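Local coordinates for OmpT protein (Vibrio cholerae serotype O1, PDB 6EHF) that probably acts as a non-specific diffusion porin, a trimeric outer-membrane beta barrel that lets small solutes and ions pass, at residues A2-F7 and D35-V40; D42-Q47 and V69-G74; Y8-T13 and G314-W319. The protein carries 1 engineered substitution. All blocks are in the same frame, centred on the assembly; numbering follows the deposited sequence.

Contact 1: A2-F7 and D35-V40; sequences AGTVDF and DANYTV. With CA (calcium ion), chain B.
Thr4 and Asn37 stand opposite each other on one face of an antiparallel sheet, their side chains meeting at a slant with Thr4 OG1 3.7 Å from Asn37 CB. Two backbone bonds hold the pair, Thr4 N to Asn37 O and the straighter Asn37 N to Thr4 O (173° at the hydrogen). Asp6 and Asp35 form the next hydrogen-bonded pair, Asp6 N lying 2.7 Å from Asp35 O. Their carboxylates start on the same face but diverge. Asp6 holds CG anti to the backbone N (chi1 -174°), which brings OD1 to 2.3 Å from the calcium ion; Phe7 O binds that ion at 2.6 Å, and Trp319 OXT is the third ligand. The Asp35 carboxylate turns toward strand 44-53, where OD1 accepts from Gln47 NE2; Asn37 ND2 adds a weak bond. On the other face, with Val5 and Ala36, the ring of Tyr38 brings CD2 to 4.0 Å from Ala2 C and meets Trp274 of one neighbouring subunit edge-to-face. Thr39 N and OG1 make weak bonds to Ala2 O. With the strands 176° apart, this is the up-and-down pairing of a porin barrel, with two of the calcium ion's three protein ligands on the first strand and the third the C-terminal carboxylate.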
loop_
_atom_site.group_PDB
_atom_site.type_symbol
_atom_site.label_atom_id
_atom_site.label_comp_id
_atom_site.label_asym_id
_atom_site.label_seq_id
_atom_site.Cartn_x
_atom_site.Cartn_y
_atom_site.Cartn_z
ATOM N N ALA A 2 -27.610 0.584 19.105
ATOM C CA ALA A 2 -26.854 -0.015 17.971
ATOM C C ALA A 2 -25.778 0.961 17.411
ATOM O O ALA A 2 -25.470 1.986 18.040
ATOM C CB ALA A 2 -27.809 -0.495 16.869
ATOM N N GLY A 3 -25.205 0.643 16.245
ATOM C CA GLY A 3 -24.137 1.456 15.656
ATOM C C GLY A 3 -24.281 1.795 14.185
ATOM O O GLY A 3 -25.189 1.334 13.520
ATOM N N THR A 4 -23.374 2.628 13.687
ATOM C CA THR A 4 -23.316 2.976 12.265
ATOM C C THR A 4 -21.950 2.610 11.750
ATOM O O THR A 4 -20.951 2.866 12.416
ATOM C CB THR A 4 -23.479 4.489 11.996
ATOM O OG1 THR A 4 -23.173 5.219 13.201
ATOM C CG2 THR A 4 -24.879 4.810 11.484
ATOM N N VAL A 5 -21.938 2.065 10.539
ATOM C CA VAL A 5 -20.717 1.762 9.791
ATOM C C VAL A 5 -20.768 2.533 8.455
ATOM O O VAL A 5 -21.503 2.137 7.562
ATOM C CB VAL A 5 -20.503 0.217 9.602
ATOM C CG1 VAL A 5 -21.671 -0.496 8.901
ATOM C CG2 VAL A 5 -19.215 -0.066 8.860
ATOM N N ASP A 6 -20.023 3.644 8.337
ATOM C CA ASP A 6 -19.917 4.395 7.060
ATOM C C ASP A 6 -18.606 4.119 6.259
ATOM O O ASP A 6 -17.520 4.445 6.716
ATOM C CB ASP A 6 -20.056 5.904 7.317
ATOM C CG ASP A 6 -20.100 6.732 6.017
ATOM O OD1 ASP A 6 -20.377 6.187 4.910
ATOM O OD2 ASP A 6 -19.868 7.951 6.108
ATOM N N PHE A 7 -18.740 3.522 5.076
ATOM C CA PHE A 7 -17.669 3.400 4.111
ATOM C C PHE A 7 -17.774 4.652 3.233
ATOM O O PHE A 7 -18.797 4.846 2.579
ATOM C CB PHE A 7 -17.806 2.094 3.299
ATOM C CG PHE A 7 -16.873 1.997 2.082
ATOM C CD1 PHE A 7 -15.487 2.071 2.223
ATOM C CD2 PHE A 7 -17.388 1.811 0.789
ATOM C CE1 PHE A 7 -14.657 1.992 1.116
ATOM C CE2 PHE A 7 -16.551 1.715 -0.322
ATOM C CZ PHE A 7 -15.188 1.805 -0.154
ATOM N N ASP A 35 -15.628 4.883 8.891
ATOM C CA ASP A 35 -16.016 5.309 10.229
ATOM C C ASP A 35 -17.007 4.275 10.762
ATOM O O ASP A 35 -18.027 3.992 10.117
ATOM C CB ASP A 35 -16.636 6.718 10.205
ATOM C CG ASP A 35 -16.351 7.520 11.493
ATOM O OD1 ASP A 35 -16.069 6.908 12.554
ATOM O OD2 ASP A 35 -16.404 8.772 11.440
ATOM N N ALA A 36 -16.668 3.689 11.911
ATOM C CA ALA A 36 -17.555 2.806 12.664
ATOM C C ALA A 36 -17.871 3.397 14.058
ATOM O O ALA A 36 -16.962 3.631 14.842
ATOM C CB ALA A 36 -16.928 1.436 12.780
ATOM N N ASN A 37 -19.153 3.657 14.342
ATOM C CA ASN A 37 -19.594 4.267 15.616
ATOM C C ASN A 37 -20.619 3.388 16.309
ATOM O O ASN A 37 -21.462 2.802 15.642
ATOM C CB ASN A 37 -20.240 5.623 15.344
ATOM C CG ASN A 37 -19.237 6.662 14.887
ATOM O OD1 ASN A 37 -18.589 7.311 15.701
ATOM N ND2 ASN A 37 -19.112 6.831 13.572
ATOM N N TYR A 38 -20.573 3.330 17.637
ATOM C CA TYR A 38 -21.512 2.516 18.435
ATOM C C TYR A 38 -21.832 3.163 19.793
ATOM O O TYR A 38 -20.945 3.240 20.654
ATOM C CB TYR A 38 -20.906 1.131 18.667
ATOM C CG TYR A 38 -21.764 0.156 19.447
ATOM C CD1 TYR A 38 -21.796 0.185 20.849
ATOM C CD2 TYR A 38 -22.518 -0.826 18.792
ATOM C CE1 TYR A 38 -22.565 -0.708 21.570
ATOM C CE2 TYR A 38 -23.287 -1.729 19.507
ATOM C CZ TYR A 38 -23.298 -1.667 20.896
ATOM O OH TYR A 38 -24.036 -2.550 21.642
ATOM N N THR A 39 -23.084 3.591 20.008
ATOM C CA THR A 39 -23.487 4.160 21.314
ATOM C C THR A 39 -23.835 3.028 22.294
ATOM O O THR A 39 -24.699 2.222 22.035
ATOM C CB THR A 39 -24.651 5.143 21.159
ATOM O OG1 THR A 39 -25.513 4.656 20.141
ATOM C CG2 THR A 39 -24.161 6.502 20.705
ATOM N N VAL A 40 -23.119 2.953 23.407
ATOM C CA VAL A 40 -23.310 1.896 24.394
ATOM C C VAL A 40 -24.446 2.305 25.320
ATOM O O VAL A 40 -25.364 1.542 25.532
ATOM C CB VAL A 40 -22.029 1.636 25.216
ATOM C CG1 VAL A 40 -22.314 0.688 26.372
ATOM C CG2 VAL A 40 -20.910 1.081 24.332
HETATM CA CA CA B . -20.906 6.446 2.656
#

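Contact 2: D42-Q47 and V69-G74; sequences DSLALQ and VKTNFG
Leu46 sets CG beside its backbone N (chi1 -57°), while Val69 places CG1 anti to its own N (chi1 -169°); the two side chains consequently run alongside each other and point the same way, with Leu46 CD2 3.7 Å from Val69 CG1. Leu44 adds its CD1 branch to this apolar row, 4.2 Å from Val69 CG1, and also crosses Thr71 at a slant, CD1 to CG2 at 4.0 Å. Ala45 and Lys70 project from the opposite face. They form a hydrogen-bonded antiparallel pair, Lys70 N donating to Ala45 O at 2.9 Å and Ala45 N to Lys70 O at 3.2 Å; both donors sit out of the carbonyl planes, the former by 34°. Beyond this pair the strands give way to turns. There the amide of Asn72 lies against Ser43 CB, a packing contact, while Thr71 OG1 donates to Gly74 O at 3.2 Å, tying the turn back onto itself. The contact thus forms the open end of the hairpin of strands 44-53 and 62-70, opposite its connecting loop and beside the short turns that are probably periplasmic, as in other porins. Strand 27-41 flanks it through a backbone bond between Tyr38 and Leu46. On the far side strand 75-78 follows, bonded through Phe76 to Val69, with Lys75 NZ donating to Gln47 OE1.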
loop_
_atom_site.group_PDB
_atom_site.type_symbol
_atom_site.label_atom_id
_atom_site.label_comp_id
_atom_site.label_asym_id
_atom_site.label_seq_id
_atom_site.Cartn_x
_atom_site.Cartn_y
_atom_site.Cartn_z
ATOM N N ASP A 42 -25.982 6.409 27.396
ATOM C CA ASP A 42 -26.049 7.870 27.258
ATOM C C ASP A 42 -24.780 8.536 27.674
ATOM O O ASP A 42 -24.542 9.667 27.267
ATOM C CB ASP A 42 -27.150 8.459 28.134
ATOM C CG ASP A 42 -28.527 8.010 27.731
ATOM O OD1 ASP A 42 -28.706 7.506 26.594
ATOM O OD2 ASP A 42 -29.436 8.176 28.568
ATOM N N SER A 43 -24.024 7.875 28.545
ATOM C CA SER A 43 -22.680 8.317 28.945
ATOM C C SER A 43 -21.525 7.432 28.388
ATOM O O SER A 43 -20.502 7.220 29.088
ATOM C CB SER A 43 -22.599 8.351 30.476
ATOM O OG SER A 43 -22.562 7.038 30.997
ATOM N N LEU A 44 -21.680 6.910 27.160
ATOM C CA LEU A 44 -20.641 6.056 26.553
ATOM C C LEU A 44 -20.906 5.691 25.110
ATOM O O LEU A 44 -21.877 5.018 24.816
ATOM C CB LEU A 44 -20.424 4.748 27.322
ATOM C CG LEU A 44 -19.049 4.131 27.075
ATOM C CD1 LEU A 44 -18.009 4.858 27.921
ATOM C CD2 LEU A 44 -19.050 2.644 27.390
ATOM N N ALA A 45 -20.020 6.137 24.223
ATOM C CA ALA A 45 -19.993 5.698 22.820
ATOM C C ALA A 45 -18.535 5.390 22.344
ATOM O O ALA A 45 -17.544 5.879 22.924
ATOM C CB ALA A 45 -20.694 6.722 21.915
ATOM N N LEU A 46 -18.441 4.550 21.307
ATOM C CA LEU A 46 -17.186 4.080 20.729
ATOM C C LEU A 46 -17.061 4.346 19.213
ATOM O O LEU A 46 -18.060 4.378 18.468
ATOM C CB LEU A 46 -17.029 2.604 21.017
ATOM C CG LEU A 46 -17.066 2.254 22.517
ATOM C CD1 LEU A 46 -16.800 0.762 22.678
ATOM C CD2 LEU A 46 -16.104 3.060 23.390
ATOM N N GLN A 47 -15.821 4.591 18.780
ATOM C CA GLN A 47 -15.506 4.849 17.370
ATOM C C GLN A 47 -14.270 4.073 16.983
ATOM O O GLN A 47 -13.344 3.920 17.773
ATOM C CB GLN A 47 -15.272 6.340 17.083
ATOM C CG GLN A 47 -14.602 6.654 15.732
ATOM C CD GLN A 47 -14.479 8.148 15.494
ATOM O OE1 GLN A 47 -14.016 8.882 16.375
ATOM N NE2 GLN A 47 -14.905 8.611 14.316
ATOM N N VAL A 69 -13.429 7.290 22.275
ATOM C CA VAL A 69 -14.336 6.930 23.374
ATOM C C VAL A 69 -15.007 8.205 23.814
ATOM O O VAL A 69 -14.341 9.017 24.411
ATOM C CB VAL A 69 -13.594 6.313 24.592
ATOM C CG1 VAL A 69 -14.606 5.728 25.551
ATOM C CG2 VAL A 69 -12.579 5.236 24.185
ATOM N N LYS A 70 -16.298 8.395 23.508
ATOM C CA LYS A 70 -17.086 9.566 24.029
ATOM C C LYS A 70 -17.690 9.320 25.439
ATOM O O LYS A 70 -18.163 8.230 25.721
ATOM C CB LYS A 70 -18.184 9.987 23.033
ATOM C CG LYS A 70 -18.656 11.437 23.166
ATOM C CD LYS A 70 -19.436 11.882 21.916
ATOM C CE LYS A 70 -20.379 13.060 22.170
ATOM N NZ LYS A 70 -21.634 12.700 22.910
ATOM N N THR A 71 -17.636 10.315 26.323
ATOM C CA THR A 71 -18.257 10.196 27.657
ATOM C C THR A 71 -19.028 11.478 28.060
ATOM O O THR A 71 -19.265 12.366 27.228
ATOM C CB THR A 71 -17.243 9.745 28.761
ATOM O OG1 THR A 71 -16.373 10.826 29.131
ATOM C CG2 THR A 71 -16.438 8.504 28.325
ATOM N N ASN A 72 -19.479 11.522 29.316
ATOM C CA ASN A 72 -19.995 12.749 29.931
ATOM C C ASN A 72 -18.880 13.749 30.037
ATOM O O ASN A 72 -19.083 14.921 29.716
ATOM C CB ASN A 72 -20.533 12.490 31.342
ATOM C CG ASN A 72 -21.777 11.631 31.341
ATOM O OD1 ASN A 72 -22.606 11.712 30.419
ATOM N ND2 ASN A 72 -21.920 10.792 32.375
ATOM N N PHE A 73 -17.705 13.259 30.457
ATOM C CA PHE A 73 -16.495 14.083 30.607
ATOM C C PHE A 73 -15.771 14.430 29.266
ATOM O O PHE A 73 -14.693 15.032 29.313
ATOM C CB PHE A 73 -15.467 13.423 31.569
ATOM C CG PHE A 73 -16.068 12.781 32.803
ATOM C CD1 PHE A 73 -16.807 13.541 33.724
ATOM C CD2 PHE A 73 -15.871 11.411 33.062
ATOM C CE1 PHE A 73 -17.355 12.949 34.860
ATOM C CE2 PHE A 73 -16.415 10.818 34.195
ATOM C CZ PHE A 73 -17.159 11.588 35.094
ATOM N N GLY A 74 -16.336 14.060 28.100
ATOM C CA GLY A 74 -15.733 14.324 26.763
ATOM C C GLY A 74 -15.154 13.126 25.970
ATOM O O GLY A 74 -14.888 12.052 26.524
#

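Contact 3: Y8-T13 and G314-W319; sequences YGQLRT and GARYYW. Engineered in segment 314-319: Tyr317 (natural residue Ile). With CA (calcium ion), chain B.
Trp319 N donates to Gly9 O at 3.1 Å, and Gly9 CA makes a CH-pi contact over the indole six-membered ring, 3.4 Å from its centroid. Further on, Leu11 N reaches Tyr317 O at 2.9 Å and Ala315 N reaches Thr13 O, also 2.9 Å; the return bond from Thr13 N to Ala315 O is weak. Tyr317 is engineered. Trp319 OXT, of the terminal carboxylate, lies 2.5 Å from the calcium ion. On the face of Gln10, Arg12, Arg316 and Tyr318 two bonded pairs, one on each strand, meet through a guanidinium stack. Arg316 NH1 donates to Tyr318 OH at 2.8 Å, and the Tyr318 hydroxyl is hydrogen-bonded to that of Tyr278; Arg316 NH2 makes a weak bond to Gly295 O. Gln10 OE1 takes a weak bond from Arg12 NH1. Gln10 lies alongside Tyr318, pointing the same way, its amide nearly parallel to the ring (14°) and CG over one face. The guanidinium groups of Arg12 and Arg316 stack, centres 3.4 Å apart and planes at 18°; with Arg31 NH1 also close to Arg12 NH1, this arginine cluster is consistent with the basic wall of a porin constriction. Strand 3-18 runs between strands 27-41 and 308-318, Gln10 pairing through its backbone with Arg31; strand 275-285 flanks 308-318, Arg316 pairing likewise with Arg276. Leu11, Thr13, Ala315 and Tyr317 pack on Val50, His65, Leu67 and Ala36 of the other neighbouring subunit.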
loop_
_atom_site.group_PDB
_atom_site.type_symbol
_atom_site.label_atom_id
_atom_site.label_comp_id
_atom_site.label_asym_id
_atom_site.label_seq_id
_atom_site.Cartn_x
_atom_site.Cartn_y
_atom_site.Cartn_z
ATOM N N TYR A 8 -16.722 5.490 3.240
ATOM C CA TYR A 8 -16.676 6.818 2.575
ATOM C C TYR A 8 -15.371 7.037 1.742
ATOM O O TYR A 8 -14.400 6.274 1.839
ATOM C CB TYR A 8 -16.833 7.951 3.625
ATOM C CG TYR A 8 -15.622 8.146 4.490
ATOM C CD1 TYR A 8 -15.355 7.267 5.542
ATOM C CD2 TYR A 8 -14.702 9.179 4.232
ATOM C CE1 TYR A 8 -14.216 7.406 6.325
ATOM C CE2 TYR A 8 -13.554 9.334 5.017
ATOM C CZ TYR A 8 -13.311 8.440 6.063
ATOM O OH TYR A 8 -12.197 8.559 6.870
ATOM N N GLY A 9 -15.373 8.086 0.927
ATOM C CA GLY A 9 -14.240 8.418 0.125
ATOM C C GLY A 9 -14.373 9.598 -0.807
ATOM O O GLY A 9 -15.423 10.206 -0.918
ATOM N N GLN A 10 -13.247 9.934 -1.438
ATOM C CA GLN A 10 -13.161 10.917 -2.524
ATOM C C GLN A 10 -12.288 10.396 -3.636
ATOM O O GLN A 10 -11.321 9.698 -3.369
ATOM C CB GLN A 10 -12.571 12.221 -2.021
ATOM C CG GLN A 10 -13.614 13.171 -1.518
ATOM C CD GLN A 10 -13.152 13.968 -0.353
ATOM O OE1 GLN A 10 -12.859 15.142 -0.474
ATOM N NE2 GLN A 10 -13.102 13.330 0.796
ATOM N N LEU A 11 -12.641 10.747 -4.872
ATOM C CA LEU A 11 -11.832 10.452 -6.039
ATOM C C LEU A 11 -11.495 11.777 -6.679
ATOM O O LEU A 11 -12.115 12.185 -7.644
ATOM C CB LEU A 11 -12.572 9.523 -7.010
ATOM C CG LEU A 11 -11.681 8.845 -8.079
ATOM C CD1 LEU A 11 -11.190 7.472 -7.641
ATOM C CD2 LEU A 11 -12.405 8.690 -9.404
ATOM N N ARG A 12 -10.495 12.450 -6.132
ATOM C CA ARG A 12 -10.027 13.720 -6.703
ATOM C C ARG A 12 -9.244 13.560 -7.984
ATOM O O ARG A 12 -8.463 12.623 -8.120
ATOM C CB ARG A 12 -9.155 14.503 -5.738
ATOM C CG ARG A 12 -9.982 15.260 -4.730
ATOM C CD ARG A 12 -9.724 14.763 -3.351
ATOM N NE ARG A 12 -8.881 15.720 -2.644
ATOM C CZ ARG A 12 -9.218 16.374 -1.533
ATOM N NH1 ARG A 12 -10.400 16.174 -0.968
ATOM N NH2 ARG A 12 -8.330 17.200 -0.948
ATOM N N THR A 13 -9.468 14.513 -8.894
ATOM C CA THR A 13 -8.809 14.599 -10.168
ATOM C C THR A 13 -8.604 16.079 -10.484
ATOM O O THR A 13 -9.545 16.840 -10.505
ATOM C CB THR A 13 -9.662 13.941 -11.224
ATOM O OG1 THR A 13 -9.862 12.568 -10.872
ATOM C CG2 THR A 13 -9.011 14.050 -12.583
ATOM N N GLY A 314 -10.543 21.443 -10.655
ATOM C CA GLY A 314 -10.777 20.268 -9.855
ATOM C C GLY A 314 -12.015 19.532 -10.281
ATOM O O GLY A 314 -12.919 20.123 -10.797
ATOM N N ALA A 315 -12.050 18.228 -10.043
ATOM C CA ALA A 315 -13.251 17.418 -10.248
ATOM C C ALA A 315 -13.213 16.189 -9.334
ATOM O O ALA A 315 -12.414 15.275 -9.525
ATOM C CB ALA A 315 -13.386 16.995 -11.696
ATOM N N ARG A 316 -14.106 16.195 -8.356
ATOM C CA ARG A 316 -14.205 15.178 -7.352
ATOM C C ARG A 316 -15.521 14.422 -7.372
ATOM O O ARG A 316 -16.569 14.992 -7.645
ATOM C CB ARG A 316 -14.138 15.830 -6.006
ATOM C CG ARG A 316 -13.039 16.853 -5.826
ATOM C CD ARG A 316 -13.001 17.173 -4.348
ATOM N NE ARG A 316 -11.835 17.923 -3.985
ATOM C CZ ARG A 316 -11.619 18.416 -2.781
ATOM N NH1 ARG A 316 -12.494 18.216 -1.814
ATOM N NH2 ARG A 316 -10.503 19.087 -2.537
ATOM N N TYR A 317 -15.431 13.148 -7.004
ATOM C CA TYR A 317 -16.546 12.289 -6.770
ATOM C C TYR A 317 -16.456 11.839 -5.323
ATOM O O TYR A 317 -15.494 11.194 -4.968
ATOM C CB TYR A 317 -16.426 11.104 -7.693
ATOM C CG TYR A 317 -17.279 9.898 -7.361
ATOM C CD1 TYR A 317 -18.571 10.029 -6.828
ATOM C CD2 TYR A 317 -16.818 8.611 -7.649
ATOM C CE1 TYR A 317 -19.352 8.917 -6.559
ATOM C CE2 TYR A 317 -17.599 7.489 -7.386
ATOM C CZ TYR A 317 -18.859 7.657 -6.843
ATOM O OH TYR A 317 -19.614 6.563 -6.594
ATOM N N TYR A 318 -17.469 12.176 -4.510
ATOM C CA TYR A 318 -17.570 11.762 -3.094
ATOM C C TYR A 318 -18.554 10.585 -2.872
ATOM O O TYR A 318 -19.508 10.407 -3.656
ATOM C CB TYR A 318 -18.117 12.889 -2.253
ATOM C CG TYR A 318 -17.304 14.135 -2.133
ATOM C CD1 TYR A 318 -17.060 14.944 -3.229
ATOM C CD2 TYR A 318 -16.869 14.579 -0.893
ATOM C CE1 TYR A 318 -16.367 16.147 -3.093
ATOM C CE2 TYR A 318 -16.163 15.762 -0.745
ATOM C CZ TYR A 318 -15.917 16.543 -1.849
ATOM O OH TYR A 318 -15.220 17.719 -1.728
ATOM N N TRP A 319 -18.344 9.836 -1.777
ATOM C CA TRP A 319 -19.240 8.730 -1.351
ATOM C C TRP A 319 -19.220 8.456 0.164
ATOM O O TRP A 319 -18.681 9.245 0.960
ATOM C CB TRP A 319 -18.954 7.428 -2.132
ATOM C CG TRP A 319 -17.690 6.642 -1.758
ATOM C CD1 TRP A 319 -17.583 5.674 -0.828
ATOM C CD2 TRP A 319 -16.393 6.765 -2.360
ATOM N NE1 TRP A 319 -16.299 5.191 -0.787
ATOM C CE2 TRP A 319 -15.551 5.850 -1.720
ATOM C CE3 TRP A 319 -15.861 7.586 -3.366
ATOM C CZ2 TRP A 319 -14.218 5.713 -2.054
ATOM C CZ3 TRP A 319 -14.546 7.459 -3.690
ATOM C CH2 TRP A 319 -13.735 6.524 -3.041
ATOM O OXT TRP A 319 -19.766 7.436 0.619
HETATM CA CA CA B . -20.906 6.446 2.656
#

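In the fold
From the N terminus, strand 3-18 enters contact 1 and then contact 3 in direct succession. Contact 1 closes first, when the chain returns along strand 27-41. Contact 2 follows in series, closing a second short loop when strand 62-70 returns beside strand 44-53; these two contacts are neighbours because strands 27-41 and 44-53 are adjacent, with Thr39 CG2 packing on Ala45 CB. Contact 3 closes 301 residues after segment 8-13, when the last strand reaches the first, and so seals the barrel. Contact 2 is nested inside that long loop, whereas contacts 1 and 3 cross along the chain. They also share the calcium ion, which ties the first strand to the end of the last.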